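Local coordinates for beta-1,4-exocellulase (Thermobifida fusca, PDB 4B4H), which probably hydrolyses the beta-1,4 bonds of cellulose as a cellobiohydrolase, this chain being the family 6 catalytic domain of a protein that also carries a carbohydrate-binding module, at residues I204-A209 with S214-V219; P200-F205 with R270-A275. All blocks are in the same frame, centred on the assembly; numbering follows the deposited sequence.

In the fold
Both contacts use helix 198-209, contact 2 its middle and contact 1 its C-terminal end, and their centres lie about 10 Å apart, on the same side of the chain's centre. Contact 2 is the more buried and joins elements far apart in sequence, helix 198-209 and helix 262-276, through aliphatic and aromatic side chains. Contact 1 is partly buried and local: the loop that follows the helix folds back on its end before strand 221-224. Its chemistry is accordingly mixed, a serine hydroxyl bound to a last-turn carbonyl beside a small apolar patch. F205 takes part only in contact 2, whereas Y206, one residue on, reaches contact 1.

Contact 1: I204-A209 with S214-V219; sequences IFYEAA and STVDYV
S214 meets A209 through a single side-chain hydrogen bond, from OG to the carbonyl oxygen of A209 at 2.7 Å. The hydroxyl does not approach in the plane of the peptide: it stands 37° out of it, with a C=O...OG angle of 128°. With OG anti to its own backbone nitrogen (chi1 -178°), the serine turns its hydroxyl toward the helix end. The backbone N of T215 also lies 3.1 Å from A209 O, but its angle is too poor for a hydrogen bond.

Beside this polar link, the closest apolar side-chain contacts are two. The methyl CB of A209 touches CG2 of V219 at 4.0 Å. The ring of Y206, swung anti to its backbone nitrogen, brings its CE1 corner to CG1 of V216 at 3.8 Å, the methyl approaching the ring obliquely. An ST turn within 214-219, with D217 N donating to T215 OG1 at 3.1 Å, opens the short 3-10 segment 216-218.

The loop thus closes against the C-terminal end of helix 198-209 on its way into strand 221-224. L171 of helix 162-175 packs on S214 and V219, while F278, just after helix 262-276, packs on A209 and V216.

Contact 2: P200-F205 with R270-A275; sequences PSVDIF and RQALIA
Helix-to-helix packing joins V202 and F205 of 200-205 to A272 and L273 of 270-275, in a buried contact between helix 198-209 and helix 262-276. In chain order these helices precede strands 221-224 and 283-287, neighbouring parallel strands of the central sheet of this family 6 catalytic domain. The short segments cross at -51°, with their axes 9.8 Å apart at closest approach, and the nearest backbone pair is V202 with L273, whose CA atoms are 6.1 Å apart.

V202 points toward the partner helix and divides its two methyls between successive residues. CG2 of V202 meets the methyl CB of A272 at 3.9 Å, while its CG1, anti to the backbone nitrogen (chi1 169°), meets CD2 of L273, also at 3.9 Å. The same leucine methyl is shared with F205: CD2 of L273 lies 3.7 Å from CD2 of F205, at the rim of the ring and close to its plane, rather than over a face. CD2 of L273 is also 4.0 Å from CB of F205. One methyl of L273 thus touches both the valine and the phenylalanine, which it meets from roughly perpendicular directions.

Around this apolar patch, L269 and K276 of the second helix also touch V202, L138 and A186 pack on F205, and F278 packs on L273. At the margin, D203 forms a salt bridge with K276.

The contacts between side chains of the two segments are all carbon to carbon. The segments bury 172 Å² between them, both sides summed, and the cohesion there comes from van der Waals contact between apolar side chains, while the D203-K276 pair adds a charged link between the same helices beside it.

Contact 1: I204-A209 with S214-V219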
ATOM      1  N   ILE A 204       7.427 -13.759   9.342  1.00 10.72           N
ATOM      2  CA  ILE A 204       6.619 -12.863  10.165  1.00 10.11           C
ATOM      3  C   ILE A 204       5.158 -12.770   9.703  1.00  9.77           C
ATOM      4  O   ILE A 204       4.259 -12.674  10.530  1.00  9.50           O
ATOM      5  CB  ILE A 204       7.252 -11.454  10.364  1.00 10.29           C
ATOM      6  CG1 ILE A 204       6.669 -10.805  11.624  1.00 10.49           C
ATOM      7  CG2 ILE A 204       7.071 -10.548   9.151  1.00 10.56           C
ATOM      8  CD1 ILE A 204       7.441  -9.630  12.162  1.00 10.80           C
ATOM      9  N   PHE A 205       4.927 -12.826   8.392  1.00  9.36           N
ATOM     10  CA  PHE A 205       3.546 -12.886   7.894  1.00  9.48           C
ATOM     11  C   PHE A 205       2.828 -14.115   8.454  1.00  9.54           C
ATOM     12  O   PHE A 205       1.662 -14.042   8.872  1.00  9.00           O
ATOM     13  CB  PHE A 205       3.516 -12.913   6.363  1.00  9.48           C
ATOM     14  CG  PHE A 205       4.064 -11.668   5.711  1.00  9.39           C
ATOM     15  CD1 PHE A 205       3.997 -10.430   6.350  1.00  9.49           C
ATOM     16  CD2 PHE A 205       4.614 -11.732   4.434  1.00  9.28           C
ATOM     17  CE1 PHE A 205       4.500  -9.293   5.734  1.00  9.31           C
ATOM     18  CE2 PHE A 205       5.114 -10.598   3.809  1.00  9.68           C
ATOM     19  CZ  PHE A 205       5.056  -9.376   4.463  1.00  9.30           C
ATOM     20  N   TYR A 206       3.561 -15.227   8.490  1.00  9.71           N
ATOM     21  CA  TYR A 206       3.036 -16.511   8.939  1.00 10.24           C
ATOM     22  C   TYR A 206       2.785 -16.473  10.438  1.00 10.19           C
ATOM     23  O   TYR A 206       1.742 -16.915  10.901  1.00 10.42           O
ATOM     24  CB  TYR A 206       4.004 -17.643   8.569  1.00 11.16           C
ATOM     25  CG  TYR A 206       3.458 -19.035   8.842  1.00 11.75           C
ATOM     26  CD1 TYR A 206       2.624 -19.685   7.913  1.00 11.98           C
ATOM     27  CD2 TYR A 206       3.766 -19.699  10.024  1.00 12.25           C
ATOM     28  CE1 TYR A 206       2.114 -20.949   8.171  1.00 12.64           C
ATOM     29  CE2 TYR A 206       3.267 -20.967  10.285  1.00 12.53           C
ATOM     30  CZ  TYR A 206       2.448 -21.584   9.359  1.00 12.89           C
ATOM     31  OH  TYR A 206       1.960 -22.835   9.630  1.00 13.54           O
ATOM     32  N   GLU A 207       3.728 -15.906  11.183  1.00 10.13           N
ATOM     33  CA  GLU A 207       3.562 -15.692  12.621  1.00 10.33           C
ATOM     34  C   GLU A 207       2.251 -14.945  12.899  1.00  9.90           C
ATOM     35  O   GLU A 207       1.448 -15.409  13.712  1.00 10.05           O
ATOM     36  CB  GLU A 207       4.767 -14.943  13.209  1.00 10.98           C
ATOM     37  CG  GLU A 207       4.727 -14.740  14.722  1.00 11.95           C
ATOM     38  CD  GLU A 207       5.912 -13.937  15.252  1.00 12.87           C
ATOM     39  OE1 GLU A 207       6.717 -13.437  14.444  1.00 14.24           O
ATOM     40  OE2 GLU A 207       6.035 -13.799  16.489  1.00 14.27           O
ATOM     41  N   ALA A 208       2.042 -13.824  12.202  1.00  9.40           N
ATOM     42  CA  ALA A 208       0.846 -12.967  12.398  1.00  8.95           C
ATOM     43  C   ALA A 208      -0.449 -13.707  12.095  1.00  8.76           C
ATOM     44  O   ALA A 208      -1.423 -13.623  12.839  1.00  8.51           O
ATOM     45  CB  ALA A 208       0.934 -11.705  11.544  1.00  9.05           C
ATOM     46  N   ALA A 209      -0.448 -14.418  10.976  1.00  8.66           N
ATOM     47  CA  ALA A 209      -1.602 -15.203  10.538  1.00  8.74           C
ATOM     48  C   ALA A 209      -1.999 -16.304  11.511  1.00  8.81           C
ATOM     49  O   ALA A 209      -3.134 -16.770  11.491  1.00  8.28           O
ATOM     50  CB  ALA A 209      -1.306 -15.802   9.183  1.00  8.97           C
ATOM     51  N   SER A 214      -5.942 -16.643  15.019  1.00  8.61           N
ATOM     52  CA  SER A 214      -6.021 -16.711  13.557  1.00  8.79           C
ATOM     53  C   SER A 214      -5.366 -17.987  12.989  1.00  9.03           C
ATOM     54  O   SER A 214      -4.576 -18.665  13.677  1.00  9.24           O
ATOM     55  CB  SER A 214      -5.428 -15.446  12.938  1.00  8.60           C
ATOM     56  OG  SER A 214      -5.525 -15.426  11.514  1.00  8.06           O
ATOM     57  N   THR A 215      -5.759 -18.354  11.768  1.00  9.57           N
ATOM     58  CA  THR A 215      -5.064 -19.385  10.989  1.00  9.86           C
ATOM     59  C   THR A 215      -4.845 -18.805   9.602  1.00 10.07           C
ATOM     60  O   THR A 215      -5.412 -17.754   9.278  1.00 10.53           O
ATOM     61  CB  THR A 215      -5.830 -20.722  10.850  1.00  9.89           C
ATOM     62  OG1 THR A 215      -6.927 -20.558   9.947  1.00 10.25           O
ATOM     63  CG2 THR A 215      -6.331 -21.249  12.198  1.00  9.88           C
ATOM     64  N   VAL A 216      -4.026 -19.471   8.790  1.00 10.41           N
ATOM     65  CA  VAL A 216      -3.837 -19.082   7.372  1.00 11.12           C
ATOM     66  C   VAL A 216      -5.151 -19.067   6.598  1.00 11.65           C
ATOM     67  O   VAL A 216      -5.273 -18.385   5.593  1.00 11.64           O
ATOM     68  CB  VAL A 216      -2.778 -19.959   6.648  1.00 11.13           C
ATOM     69  CG1 VAL A 216      -1.427 -19.866   7.355  1.00 11.11           C
ATOM     70  CG2 VAL A 216      -3.245 -21.414   6.501  1.00 11.14           C
ATOM     71  N   ASP A 217      -6.139 -19.811   7.086  1.00 12.30           N
ATOM     72  CA  ASP A 217      -7.468 -19.852   6.476  1.00 12.81           C
ATOM     73  C   ASP A 217      -8.254 -18.529   6.583  1.00 12.15           C
ATOM     74  O   ASP A 217      -9.328 -18.387   5.983  1.00 12.74           O
ATOM     75  CB  ASP A 217      -8.252 -21.033   7.057  1.00 14.69           C
ATOM     76  CG  ASP A 217      -7.731 -22.389   6.547  1.00 15.89           C
ATOM     77  OD1 ASP A 217      -7.622 -22.566   5.321  1.00 16.92           O
ATOM     78  OD2 ASP A 217      -7.429 -23.285   7.362  1.00 17.12           O
ATOM     79  N   TYR A 218      -7.717 -17.562   7.342  1.00 11.14           N
ATOM     80  CA  TYR A 218      -8.290 -16.208   7.382  1.00 10.34           C
ATOM     81  C   TYR A 218      -7.545 -15.211   6.483  1.00  9.72           C
ATOM     82  O   TYR A 218      -7.868 -14.020   6.462  1.00 10.24           O
ATOM     83  CB  TYR A 218      -8.354 -15.680   8.821  1.00 10.77           C
ATOM     84  CG  TYR A 218      -9.183 -16.541   9.737  1.00 11.32           C
ATOM     85  CD1 TYR A 218     -10.479 -16.943   9.387  1.00 11.66           C
ATOM     86  CD2 TYR A 218      -8.664 -16.968  10.948  1.00 11.64           C
ATOM     87  CE1 TYR A 218     -11.223 -17.741  10.239  1.00 11.82           C
ATOM     88  CE2 TYR A 218      -9.397 -17.765  11.807  1.00 12.05           C
ATOM     89  CZ  TYR A 218     -10.676 -18.148  11.450  1.00 12.04           C
ATOM     90  OH  TYR A 218     -11.380 -18.952  12.309  1.00 12.51           O
ATOM     91  N   VAL A 219      -6.543 -15.694   5.748  1.00  9.26           N
ATOM     92  CA  VAL A 219      -5.812 -14.838   4.812  1.00  8.60           C
ATOM     93  C   VAL A 219      -6.138 -15.237   3.387  1.00  8.52           C
ATOM     94  O   VAL A 219      -5.891 -16.374   2.981  1.00  8.87           O
ATOM     95  CB  VAL A 219      -4.289 -14.904   5.044  1.00  8.33           C
ATOM     96  CG1 VAL A 219      -3.559 -13.952   4.091  1.00  8.57           C
ATOM     97  CG2 VAL A 219      -3.971 -14.518   6.481  1.00  8.19           C
TER

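Contact 2: P200-F205 with R270-A275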
ATOM      1  N   PRO A 200      12.697 -13.644   5.912  1.00 12.41           N
ATOM      2  CA  PRO A 200      12.290 -13.170   7.242  1.00 12.17           C
ATOM      3  C   PRO A 200      10.896 -12.514   7.283  1.00 11.68           C
ATOM      4  O   PRO A 200      10.145 -12.714   8.247  1.00 12.02           O
ATOM      5  CB  PRO A 200      13.389 -12.170   7.593  1.00 12.32           C
ATOM      6  CG  PRO A 200      14.590 -12.703   6.892  1.00 12.88           C
ATOM      7  CD  PRO A 200      14.074 -13.218   5.582  1.00 12.59           C
ATOM      8  N   SER A 201      10.552 -11.760   6.240  1.00 11.24           N
ATOM      9  CA  SER A 201       9.216 -11.185   6.121  1.00 10.62           C
ATOM     10  C   SER A 201       8.176 -12.295   5.990  1.00 10.84           C
ATOM     11  O   SER A 201       7.127 -12.242   6.635  1.00 10.81           O
ATOM     12  CB  SER A 201       9.134 -10.237   4.923  1.00 10.46           C
ATOM     13  OG  SER A 201       9.971  -9.114   5.106  1.00 10.27           O
ATOM     14  N   VAL A 202       8.465 -13.293   5.156  1.00 11.08           N
ATOM     15  CA  VAL A 202       7.555 -14.427   4.971  1.00 10.85           C
ATOM     16  C   VAL A 202       7.248 -15.088   6.315  1.00 10.97           C
ATOM     17  O   VAL A 202       6.084 -15.392   6.623  1.00 10.33           O
ATOM     18  CB  VAL A 202       8.109 -15.453   3.959  1.00 10.91           C
ATOM     19  CG1 VAL A 202       7.298 -16.738   3.980  1.00 11.05           C
ATOM     20  CG2 VAL A 202       8.161 -14.843   2.562  1.00 10.98           C
ATOM     21  N   ASP A 203       8.296 -15.272   7.119  1.00 10.97           N
ATOM     22  CA  ASP A 203       8.165 -15.887   8.434  1.00 11.31           C
ATOM     23  C   ASP A 203       7.247 -15.083   9.344  1.00 10.68           C
ATOM     24  O   ASP A 203       6.383 -15.670  10.011  1.00 10.58           O
ATOM     25  CB  ASP A 203       9.535 -16.069   9.092  1.00 12.41           C
ATOM     26  CG  ASP A 203      10.373 -17.131   8.408  1.00 12.77           C
ATOM     27  OD1 ASP A 203       9.808 -17.948   7.645  1.00 13.69           O
ATOM     28  OD2 ASP A 203      11.603 -17.166   8.643  1.00 13.57           O
ATOM     29  N   ILE A 204       7.427 -13.759   9.342  1.00 10.72           N
ATOM     30  CA  ILE A 204       6.619 -12.863  10.165  1.00 10.11           C
ATOM     31  C   ILE A 204       5.158 -12.770   9.703  1.00  9.77           C
ATOM     32  O   ILE A 204       4.259 -12.674  10.530  1.00  9.50           O
ATOM     33  CB  ILE A 204       7.252 -11.454  10.364  1.00 10.29           C
ATOM     34  CG1 ILE A 204       6.669 -10.805  11.624  1.00 10.49           C
ATOM     35  CG2 ILE A 204       7.071 -10.548   9.151  1.00 10.56           C
ATOM     36  CD1 ILE A 204       7.441  -9.630  12.162  1.00 10.80           C
ATOM     37  N   PHE A 205       4.927 -12.826   8.392  1.00  9.36           N
ATOM     38  CA  PHE A 205       3.546 -12.886   7.894  1.00  9.48           C
ATOM     39  C   PHE A 205       2.828 -14.115   8.454  1.00  9.54           C
ATOM     40  O   PHE A 205       1.662 -14.042   8.872  1.00  9.00           O
ATOM     41  CB  PHE A 205       3.516 -12.913   6.363  1.00  9.48           C
ATOM     42  CG  PHE A 205       4.064 -11.668   5.711  1.00  9.39           C
ATOM     43  CD1 PHE A 205       3.997 -10.430   6.350  1.00  9.49           C
ATOM     44  CD2 PHE A 205       4.614 -11.732   4.434  1.00  9.28           C
ATOM     45  CE1 PHE A 205       4.500  -9.293   5.734  1.00  9.31           C
ATOM     46  CE2 PHE A 205       5.114 -10.598   3.809  1.00  9.68           C
ATOM     47  CZ  PHE A 205       5.056  -9.376   4.463  1.00  9.30           C
ATOM     48  N   ARG A 270       4.438 -14.939  -3.407  1.00 11.71           N
ATOM     49  CA  ARG A 270       3.265 -15.822  -3.402  1.00 12.05           C
ATOM     50  C   ARG A 270       3.683 -17.285  -3.224  1.00 12.06           C
ATOM     51  O   ARG A 270       3.109 -18.004  -2.400  1.00 11.59           O
ATOM     52  CB  ARG A 270       2.433 -15.647  -4.676  1.00 12.50           C
ATOM     53  CG  ARG A 270       1.119 -16.398  -4.617  1.00 13.26           C
ATOM     54  CD  ARG A 270       0.415 -16.422  -5.958  1.00 13.98           C
ATOM     55  NE  ARG A 270      -0.782 -17.250  -5.867  1.00 14.73           N
ATOM     56  CZ  ARG A 270      -0.795 -18.574  -6.013  1.00 15.66           C
ATOM     57  NH1 ARG A 270       0.327 -19.232  -6.275  1.00 16.42           N
ATOM     58  NH2 ARG A 270      -1.940 -19.238  -5.902  1.00 16.44           N
ATOM     59  N   GLN A 271       4.697 -17.697  -3.980  1.00 12.25           N
ATOM     60  CA  GLN A 271       5.263 -19.045  -3.879  1.00 12.37           C
ATOM     61  C   GLN A 271       5.920 -19.312  -2.525  1.00 12.04           C
ATOM     62  O   GLN A 271       5.678 -20.345  -1.912  1.00 11.48           O
ATOM     63  CB  GLN A 271       6.226 -19.339  -5.043  1.00 13.70           C
ATOM     64  CG  GLN A 271       5.550 -19.568  -6.396  1.00 14.75           C
ATOM     65  CD  GLN A 271       4.238 -20.336  -6.300  1.00 15.50           C
ATOM     66  OE1 GLN A 271       4.149 -21.381  -5.641  1.00 16.22           O
ATOM     67  NE2 GLN A 271       3.207 -19.813  -6.949  1.00 15.88           N
ATOM     68  N   ALA A 272       6.732 -18.363  -2.059  1.00 11.52           N
ATOM     69  CA  ALA A 272       7.355 -18.464  -0.738  1.00 11.16           C
ATOM     70  C   ALA A 272       6.314 -18.653   0.361  1.00 10.90           C
ATOM     71  O   ALA A 272       6.481 -19.492   1.247  1.00 10.78           O
ATOM     72  CB  ALA A 272       8.220 -17.253  -0.455  1.00 11.74           C
ATOM     73  N   LEU A 273       5.214 -17.903   0.276  1.00 10.42           N
ATOM     74  CA  LEU A 273       4.200 -17.927   1.328  1.00 10.22           C
ATOM     75  C   LEU A 273       3.457 -19.245   1.358  1.00 10.26           C
ATOM     76  O   LEU A 273       3.153 -19.765   2.426  1.00 10.10           O
ATOM     77  CB  LEU A 273       3.227 -16.757   1.180  1.00  9.93           C
ATOM     78  CG  LEU A 273       3.857 -15.386   1.451  1.00  9.61           C
ATOM     79  CD1 LEU A 273       3.114 -14.321   0.652  1.00  9.77           C
ATOM     80  CD2 LEU A 273       3.922 -15.027   2.938  1.00  9.99           C
ATOM     81  N   ILE A 274       3.164 -19.788   0.181  1.00 10.56           N
ATOM     82  CA  ILE A 274       2.487 -21.073   0.116  1.00 11.28           C
ATOM     83  C   ILE A 274       3.379 -22.165   0.706  1.00 11.62           C
ATOM     84  O   ILE A 274       2.904 -22.988   1.489  1.00 11.85           O
ATOM     85  CB  ILE A 274       2.039 -21.433  -1.317  1.00 11.25           C
ATOM     86  CG1 ILE A 274       1.094 -20.355  -1.861  1.00 11.44           C
ATOM     87  CG2 ILE A 274       1.344 -22.792  -1.328  1.00 11.48           C
ATOM     88  CD1 ILE A 274       0.587 -20.631  -3.262  1.00 11.38           C
ATOM     89  N   ALA A 275       4.669 -22.112   0.377  1.00 12.29           N
ATOM     90  CA  ALA A 275       5.666 -23.046   0.917  1.00 12.50           C
ATOM     91  C   ALA A 275       5.748 -22.979   2.448  1.00 13.07           C
ATOM     92  O   ALA A 275       5.840 -24.011   3.124  1.00 13.17           O
ATOM     93  CB  ALA A 275       7.029 -22.811   0.272  1.00 12.93           C
TER